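Local atomic coordinates of peptide-binding protein (PDB entry 6SQX), a protein that is a secreted NlpC/P60 cysteine endopeptidase that cleaves the peptidoglycan of potentially competing bacteria and carries an SH3b1-type domain. Residues S123-P135 with L189-I201. Numbering follows the deposited sequence.
Sequences SENMNLKSFPNIP and LIHMSTDKKWTLI
His191 reaches from the SH3 strand 186-192 into the chain that leaves helix 118-126, and both of its ring nitrogens are used there. NE2 donates to Met126 O at 2.8 Å, nearly along the C=O axis and in the ring plane, and more weakly to Asn127 O. The other nitrogen, ND1, accepts the backbone N-H of Asn133 at 2.9 Å, somewhat tilted from the ring plane. The Asn133 amide lies almost parallel to the imidazole, 16° from its plane, with ND2 offset toward the rim; Phe131 CD2 approaches the opposite face. Chi1 of 69° folds this amide back over the ring, where it mimics a strand partner: OD1 accepts from Met192 N (2.8 Å) and ND2 donates to Met192 O (3.0 Å). Tight apolar packing flanks the imidazole. Phe131 CE2 meets Ile190 CG2 at 3.4 Å, Leu200 CD2 lies at the edge of the phenyl ring, and Ile134 CD1 sits against His191 N and touches Leu189 CB. A classic beta bulge sets Ile190 and His191 together opposite Leu200. Toward solvent, the turn 193-196 joining the two strands is held mainly by polar groups. Thr194 N binds Asn125 O (2.8 Å) at the end of the helix, and Asp195 N binds Asn125 OD1 (2.9 Å). Asn125 ND2 adds only a weak bond to Asp195 OD1, its amide 81° from the carboxylate. Asp195 OD1 also takes Ser193 OG and Lys197 N, the latter closing an Asx turn. With a donor at ND1 and acceptors before NE2, His191 is probably neutral with its proton on NE2. Its ring joins the helix end and the 130-134 loop, where a cis peptide bond precedes Pro132, to the SH3 hairpin.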
ATOM      1  N   SER A 123       1.943 -18.504  19.083  1.00 30.54           N
ATOM      2  CA  SER A 123       2.651 -19.584  18.400  0.55 31.13           C
ATOM      3  C   SER A 123       1.873 -20.890  18.489  1.00 31.04           C
ATOM      4  O   SER A 123       1.772 -21.638  17.503  1.00 33.17           O
ATOM      5  CB  SER A 123       4.052 -19.742  19.002  0.55 32.18           C
ATOM      6  OG  SER A 123       4.676 -20.940  18.558  0.55 32.42           O
ATOM      7  N   GLU A 124       1.324 -21.187  19.673  0.51 30.86           N
ATOM      8  CA  GLU A 124       0.476 -22.371  19.817  0.51 33.08           C
ATOM      9  C   GLU A 124      -0.666 -22.340  18.814  0.51 31.07           C
ATOM     10  O   GLU A 124      -0.910 -23.318  18.096  0.51 32.43           O
ATOM     11  CB  GLU A 124      -0.116 -22.443  21.226  0.51 39.07           C
ATOM     12  CG  GLU A 124       0.803 -22.925  22.322  0.51 46.60           C
ATOM     13  CD  GLU A 124       0.045 -23.123  23.621  0.51 53.81           C
ATOM     14  OE1 GLU A 124      -0.690 -24.127  23.732  0.51 56.16           O
ATOM     15  OE2 GLU A 124       0.164 -22.260  24.518  0.51 56.25           O
ATOM     16  N   ASN A 125      -1.389 -21.218  18.765  1.00 29.97           N
ATOM     17  CA  ASN A 125      -2.566 -21.106  17.906  1.00 29.57           C
ATOM     18  C   ASN A 125      -2.202 -21.191  16.427  1.00 29.01           C
ATOM     19  O   ASN A 125      -3.028 -21.616  15.605  1.00 30.54           O
ATOM     20  CB  ASN A 125      -3.252 -19.777  18.204  1.00 30.10           C
ATOM     21  CG  ASN A 125      -4.706 -19.729  17.738  1.00 31.61           C
ATOM     22  OD1 ASN A 125      -5.404 -20.754  17.696  1.00 32.53           O
ATOM     23  ND2 ASN A 125      -5.178 -18.523  17.411  1.00 32.82           N
ATOM     24  N   MET A 126      -0.988 -20.760  16.059  1.00 28.56           N
ATOM     25  CA  MET A 126      -0.547 -20.878  14.672  1.00 29.58           C
ATOM     26  C   MET A 126      -0.409 -22.330  14.242  1.00 29.30           C
ATOM     27  O   MET A 126      -0.555 -22.631  13.052  1.00 30.12           O
ATOM     28  CB  MET A 126       0.778 -20.137  14.458  1.00 27.76           C
ATOM     29  CG  MET A 126       0.610 -18.634  14.600  1.00 26.35           C
ATOM     30  SD  MET A 126       2.185 -17.769  14.733  1.00 28.32           S
ATOM     31  CE  MET A 126       2.848 -17.882  13.068  1.00 28.20           C
ATOM     32  N   ASN A 127      -0.100 -23.226  15.179  1.00 30.11           N
ATOM     33  CA  ASN A 127      -0.058 -24.674  14.926  1.00 32.61           C
ATOM     34  C   ASN A 127       0.725 -25.014  13.656  1.00 31.31           C
ATOM     35  O   ASN A 127       0.228 -25.688  12.748  1.00 31.26           O
ATOM     36  CB  ASN A 127      -1.471 -25.260  14.887  1.00 37.84           C
ATOM     37  CG  ASN A 127      -1.469 -26.782  14.761  1.00 43.07           C
ATOM     38  OD1 ASN A 127      -0.549 -27.457  15.230  1.00 45.74           O
ATOM     39  ND2 ASN A 127      -2.480 -27.319  14.097  1.00 45.71           N
ATOM     40  N   LEU A 128       1.968 -24.527  13.584  1.00 31.10           N
ATOM     41  CA  LEU A 128       2.792 -24.725  12.387  1.00 30.64           C
ATOM     42  C   LEU A 128       3.246 -26.160  12.178  1.00 32.08           C
ATOM     43  O   LEU A 128       3.689 -26.489  11.067  1.00 31.55           O
ATOM     44  CB  LEU A 128       4.021 -23.800  12.410  1.00 30.78           C
ATOM     45  CG  LEU A 128       3.700 -22.314  12.345  1.00 30.35           C
ATOM     46  CD1 LEU A 128       4.978 -21.482  12.365  1.00 32.69           C
ATOM     47  CD2 LEU A 128       2.868 -22.051  11.081  1.00 30.44           C
ATOM     48  N   LYS A 129       3.131 -27.015  13.187  1.00 32.33           N
ATOM     49  CA  LYS A 129       3.491 -28.408  12.962  1.00 33.14           C
ATOM     50  C   LYS A 129       2.612 -29.052  11.890  1.00 32.68           C
ATOM     51  O   LYS A 129       3.027 -30.040  11.265  1.00 34.84           O
ATOM     52  CB  LYS A 129       3.472 -29.200  14.275  1.00 37.71           C
ATOM     53  CG  LYS A 129       2.099 -29.288  14.926  1.00 43.62           C
ATOM     54  CD  LYS A 129       2.118 -30.272  16.102  1.00 47.35           C
ATOM     55  CE  LYS A 129       0.709 -30.571  16.612  1.00 49.96           C
ATOM     56  NZ  LYS A 129       0.100 -29.430  17.358  1.00 51.06           N
ATOM     57  N   SER A 130       1.416 -28.526  11.661  1.00 32.58           N
ATOM     58  CA  SER A 130       0.505 -29.059  10.656  1.00 32.96           C
ATOM     59  C   SER A 130       0.548 -28.286   9.335  1.00 32.20           C
ATOM     60  O   SER A 130      -0.296 -28.514   8.469  1.00 32.68           O
ATOM     61  CB  SER A 130      -0.927 -29.087  11.205  1.00 33.87           C
ATOM     62  OG  SER A 130      -1.437 -27.771  11.372  1.00 34.96           O
ATOM     63  N   PHE A 131       1.526 -27.411   9.150  1.00 30.47           N
ATOM     64  CA  PHE A 131       1.550 -26.526   7.993  1.00 28.63           C
ATOM     65  C   PHE A 131       1.794 -27.304   6.700  1.00 28.27           C
ATOM     66  O   PHE A 131       2.682 -28.168   6.652  1.00 29.97           O
ATOM     67  CB  PHE A 131       2.681 -25.505   8.153  1.00 27.74           C
ATOM     68  CG  PHE A 131       2.778 -24.515   6.996  1.00 26.37           C
ATOM     69  CD1 PHE A 131       3.502 -24.834   5.848  1.00 27.15           C
ATOM     70  CD2 PHE A 131       2.099 -23.287   7.035  1.00 26.64           C
ATOM     71  CE1 PHE A 131       3.570 -23.958   4.765  1.00 27.69           C
ATOM     72  CE2 PHE A 131       2.189 -22.410   5.967  1.00 26.99           C
ATOM     73  CZ  PHE A 131       2.912 -22.731   4.826  1.00 26.93           C
ATOM     74  N   PRO A 132       1.066 -26.987   5.612  1.00 27.82           N
ATOM     75  CA  PRO A 132      -0.094 -26.091   5.551  1.00 27.54           C
ATOM     76  C   PRO A 132      -1.354 -26.930   5.782  1.00 28.61           C
ATOM     77  O   PRO A 132      -1.496 -27.990   5.147  1.00 31.40           O
ATOM     78  CB  PRO A 132      -0.019 -25.548   4.117  1.00 28.15           C
ATOM     79  CG  PRO A 132       0.561 -26.684   3.306  1.00 28.70           C
ATOM     80  CD  PRO A 132       1.498 -27.424   4.264  1.00 29.04           C
ATOM     81  N   ASN A 133      -2.244 -26.521   6.689  1.00 28.54           N
ATOM     82  CA  ASN A 133      -3.323 -27.416   7.099  1.00 28.32           C
ATOM     83  C   ASN A 133      -4.635 -27.205   6.361  1.00 28.30           C
ATOM     84  O   ASN A 133      -5.622 -27.880   6.690  1.00 29.45           O
ATOM     85  CB  ASN A 133      -3.542 -27.400   8.616  1.00 29.03           C
ATOM     86  CG  ASN A 133      -4.111 -26.091   9.113  1.00 27.72           C
ATOM     87  OD1 ASN A 133      -4.617 -25.271   8.340  1.00 27.78           O
ATOM     88  ND2 ASN A 133      -4.044 -25.892  10.425  1.00 28.31           N
ATOM     89  N   ILE A 134      -4.677 -26.334   5.360  1.00 26.90           N
ATOM     90  CA  ILE A 134      -5.863 -26.171   4.517  1.00 25.46           C
ATOM     91  C   ILE A 134      -5.670 -27.021   3.265  1.00 26.36           C
ATOM     92  O   ILE A 134      -4.738 -26.761   2.498  1.00 26.61           O
ATOM     93  CB  ILE A 134      -6.124 -24.700   4.163  1.00 24.65           C
ATOM     94  CG1 ILE A 134      -6.515 -23.941   5.433  1.00 25.15           C
ATOM     95  CG2 ILE A 134      -7.247 -24.601   3.101  1.00 25.24           C
ATOM     96  CD1 ILE A 134      -6.809 -22.470   5.235  1.00 25.87           C
ATOM     97  N   PRO A 135      -6.491 -28.043   3.032  1.00 27.77           N
ATOM     98  CA  PRO A 135      -6.268 -28.889   1.853  1.00 28.37           C
ATOM     99  C   PRO A 135      -6.428 -28.088   0.572  1.00 28.36           C
ATOM    100  O   PRO A 135      -7.137 -27.080   0.533  1.00 28.08           O
ATOM    101  CB  PRO A 135      -7.368 -29.955   1.961  1.00 31.30           C
ATOM    102  CG  PRO A 135      -7.891 -29.861   3.361  1.00 30.88           C
ATOM    103  CD  PRO A 135      -7.661 -28.460   3.818  1.00 28.60           C
ATOM    104  N   LEU A 189      -5.729 -19.466   0.279  1.00 20.44           N
ATOM    105  CA  LEU A 189      -5.833 -19.834   1.682  1.00 22.25           C
ATOM    106  C   LEU A 189      -4.742 -20.858   1.989  1.00 22.29           C
ATOM    107  O   LEU A 189      -4.598 -21.855   1.262  1.00 22.24           O
ATOM    108  CB  LEU A 189      -7.220 -20.422   1.964  1.00 22.41           C
ATOM    109  CG  LEU A 189      -8.413 -19.554   1.510  1.00 23.77           C
ATOM    110  CD1 LEU A 189      -9.690 -20.222   2.000  1.00 27.57           C
ATOM    111  CD2 LEU A 189      -8.346 -18.088   1.936  1.00 24.42           C
ATOM    112  N   ILE A 190      -3.966 -20.638   3.055  1.00 22.07           N
ATOM    113  CA  ILE A 190      -2.783 -21.448   3.336  0.74 22.59           C
ATOM    114  C   ILE A 190      -2.976 -22.338   4.558  1.00 22.95           C
ATOM    115  O   ILE A 190      -2.735 -23.551   4.499  1.00 23.91           O
ATOM    116  CB  ILE A 190      -1.530 -20.562   3.495  0.74 22.25           C
ATOM    117  CG1 ILE A 190      -1.292 -19.709   2.253  0.74 23.83           C
ATOM    118  CG2 ILE A 190      -0.280 -21.433   3.809  0.74 22.78           C
ATOM    119  CD1 ILE A 190      -0.458 -18.458   2.573  0.74 22.05           C
ATOM    120  N   HIS A 191      -3.391 -21.757   5.683  1.00 23.86           N
ATOM    121  CA  HIS A 191      -3.293 -22.442   6.964  1.00 24.63           C
ATOM    122  C   HIS A 191      -4.255 -21.768   7.925  1.00 24.66           C
ATOM    123  O   HIS A 191      -4.432 -20.551   7.871  1.00 24.13           O
ATOM    124  CB  HIS A 191      -1.842 -22.310   7.460  1.00 25.11           C
ATOM    125  CG  HIS A 191      -1.515 -23.150   8.658  1.00 26.01           C
ATOM    126  ND1 HIS A 191      -1.286 -24.506   8.573  1.00 27.22           N
ATOM    127  CD2 HIS A 191      -1.362 -22.822   9.967  1.00 28.94           C
ATOM    128  CE1 HIS A 191      -1.023 -24.982   9.775  1.00 29.77           C
ATOM    129  NE2 HIS A 191      -1.048 -23.983  10.640  1.00 29.15           N
ATOM    130  N   MET A 192      -4.889 -22.536   8.795  1.00 24.63           N
ATOM    131  CA  MET A 192      -5.875 -21.989   9.724  1.00 26.02           C
ATOM    132  C   MET A 192      -5.393 -22.181  11.160  1.00 26.04           C
ATOM    133  O   MET A 192      -4.811 -23.224  11.496  1.00 26.66           O
ATOM    134  CB  MET A 192      -7.260 -22.654   9.506  1.00 30.90           C
ATOM    135  CG  MET A 192      -8.403 -22.122  10.384  1.00 37.24           C
ATOM    136  SD  MET A 192     -10.056 -22.539   9.752  1.00 44.50           S
ATOM    137  CE  MET A 192      -9.774 -24.214   9.222  1.00 45.32           C
ATOM    138  N   SER A 193      -5.638 -21.182  12.009  1.00 25.43           N
ATOM    139  CA  SER A 193      -5.275 -21.259  13.417  1.00 26.18           C
ATOM    140  C   SER A 193      -6.065 -22.364  14.130  1.00 27.83           C
ATOM    141  O   SER A 193      -7.115 -22.822  13.664  1.00 28.69           O
ATOM    142  CB  SER A 193      -5.502 -19.905  14.091  1.00 26.25           C
ATOM    143  OG  SER A 193      -6.878 -19.564  14.029  1.00 27.18           O
ATOM    144  N   THR A 194      -5.539 -22.799  15.278  1.00 29.85           N
ATOM    145  CA  THR A 194      -6.203 -23.873  16.013  1.00 32.01           C
ATOM    146  C   THR A 194      -7.613 -23.473  16.435  1.00 32.30           C
ATOM    147  O   THR A 194      -8.542 -24.292  16.364  1.00 32.78           O
ATOM    148  CB  THR A 194      -5.366 -24.293  17.223  1.00 35.67           C
ATOM    149  OG1 THR A 194      -4.064 -24.704  16.777  1.00 38.32           O
ATOM    150  CG2 THR A 194      -6.034 -25.446  17.995  1.00 35.18           C
ATOM    151  N   ASP A 195      -7.798 -22.213  16.856  1.00 31.89           N
ATOM    152  CA  ASP A 195      -9.124 -21.753  17.253  1.00 30.76           C
ATOM    153  C   ASP A 195     -10.011 -21.404  16.069  1.00 30.25           C
ATOM    154  O   ASP A 195     -11.160 -20.993  16.273  1.00 31.32           O
ATOM    155  CB  ASP A 195      -9.043 -20.601  18.275  1.00 31.07           C
ATOM    156  CG  ASP A 195      -8.443 -19.317  17.697  1.00 32.68           C
ATOM    157  OD1 ASP A 195      -8.172 -19.237  16.478  1.00 31.68           O
ATOM    158  OD2 ASP A 195      -8.224 -18.378  18.493  1.00 35.40           O
ATOM    159  N   LYS A 196      -9.501 -21.546  14.845  1.00 30.19           N
ATOM    160  CA  LYS A 196     -10.205 -21.312  13.593  1.00 30.58           C
ATOM    161  C   LYS A 196     -10.539 -19.854  13.351  1.00 28.83           C
ATOM    162  O   LYS A 196     -11.136 -19.531  12.299  1.00 29.47           O
ATOM    163  CB  LYS A 196     -11.466 -22.175  13.425  1.00 33.75           C
ATOM    164  CG  LYS A 196     -11.158 -23.666  13.549  1.00 38.41           C
ATOM    165  CD  LYS A 196     -12.363 -24.545  13.196  1.00 43.68           C
ATOM    166  CE  LYS A 196     -12.077 -26.008  13.537  1.00 48.02           C
ATOM    167  NZ  LYS A 196     -10.865 -26.500  12.807  1.00 50.13           N
ATOM    168  N   LYS A 197     -10.145 -18.946  14.249  1.00 26.05           N
ATOM    169  CA  LYS A 197     -10.539 -17.553  14.078  1.00 25.06           C
ATOM    170  C   LYS A 197      -9.693 -16.803  13.062  1.00 24.91           C
ATOM    171  O   LYS A 197     -10.106 -15.726  12.632  1.00 25.39           O
ATOM    172  CB  LYS A 197     -10.499 -16.834  15.425  1.00 27.42           C
ATOM    173  CG  LYS A 197     -11.488 -17.393  16.448  1.00 32.11           C
ATOM    174  CD  LYS A 197     -11.366 -16.657  17.778  1.00 38.67           C
ATOM    175  CE  LYS A 197     -12.452 -17.056  18.769  1.00 43.11           C
ATOM    176  NZ  LYS A 197     -12.396 -16.193  19.989  1.00 45.35           N
ATOM    177  N   TRP A 198      -8.511 -17.314  12.713  1.00 23.07           N
ATOM    178  CA  TRP A 198      -7.589 -16.635  11.811  1.00 22.54           C
ATOM    179  C   TRP A 198      -7.158 -17.572  10.694  1.00 21.98           C
ATOM    180  O   TRP A 198      -6.994 -18.777  10.903  1.00 23.62           O
ATOM    181  CB  TRP A 198      -6.335 -16.199  12.563  1.00 22.65           C
ATOM    182  CG  TRP A 198      -6.595 -15.176  13.610  1.00 23.38           C
ATOM    183  CD1 TRP A 198      -6.930 -15.413  14.920  1.00 24.54           C
ATOM    184  CD2 TRP A 198      -6.500 -13.746  13.467  1.00 23.98           C
ATOM    185  NE1 TRP A 198      -7.067 -14.215  15.597  1.00 24.79           N
ATOM    186  CE2 TRP A 198      -6.819 -13.180  14.728  1.00 24.30           C
ATOM    187  CE3 TRP A 198      -6.208 -12.892  12.392  1.00 23.08           C
ATOM    188  CZ2 TRP A 198      -6.824 -11.803  14.945  1.00 25.06           C
ATOM    189  CZ3 TRP A 198      -6.212 -11.516  12.609  1.00 23.31           C
ATOM    190  CH2 TRP A 198      -6.547 -10.990  13.860  1.00 25.01           C
ATOM    191  N   THR A 199      -6.932 -17.006   9.504  1.00 20.94           N
ATOM    192  CA  THR A 199      -6.445 -17.760   8.357  1.00 21.11           C
ATOM    193  C   THR A 199      -5.245 -17.045   7.769  1.00 21.13           C
ATOM    194  O   THR A 199      -5.269 -15.824   7.603  1.00 20.63           O
ATOM    195  CB  THR A 199      -7.558 -17.943   7.311  1.00 22.51           C
ATOM    196  OG1 THR A 199      -8.605 -18.719   7.901  1.00 23.32           O
ATOM    197  CG2 THR A 199      -7.041 -18.711   6.089  1.00 21.78           C
ATOM    198  N   LEU A 200      -4.179 -17.801   7.492  1.00 20.84           N
ATOM    199  CA  LEU A 200      -2.996 -17.288   6.826  1.00 19.71           C
ATOM    200  C   LEU A 200      -3.267 -17.328   5.331  1.00 19.62           C
ATOM    201  O   LEU A 200      -3.679 -18.368   4.805  1.00 20.35           O
ATOM    202  CB  LEU A 200      -1.817 -18.219   7.141  1.00 20.09           C
ATOM    203  CG  LEU A 200      -0.464 -17.827   6.491  1.00 19.78           C
ATOM    204  CD1 LEU A 200       0.042 -16.383   6.820  1.00 19.81           C
ATOM    205  CD2 LEU A 200       0.613 -18.882   6.792  1.00 21.30           C
ATOM    206  N   ILE A 201      -3.125 -16.179   4.655  1.00 19.36           N
ATOM    207  CA  ILE A 201      -3.456 -16.031   3.239  1.00 19.37           C
ATOM    208  C   ILE A 201      -2.321 -15.328   2.511  1.00 19.14           C
ATOM    209  O   ILE A 201      -1.423 -14.743   3.123  1.00 19.42           O
ATOM    210  CB  ILE A 201      -4.760 -15.213   3.054  1.00 18.65           C
ATOM    211  CG1 ILE A 201      -4.580 -13.722   3.496  1.00 20.80           C
ATOM    212  CG2 ILE A 201      -5.882 -15.871   3.855  1.00 19.55           C
ATOM    213  CD1 ILE A 201      -5.685 -12.807   3.058  1.00 22.34           C
TER
HETATM  214  O   HOH W   1      -2.861 -25.910  18.529  0.80 44.53           O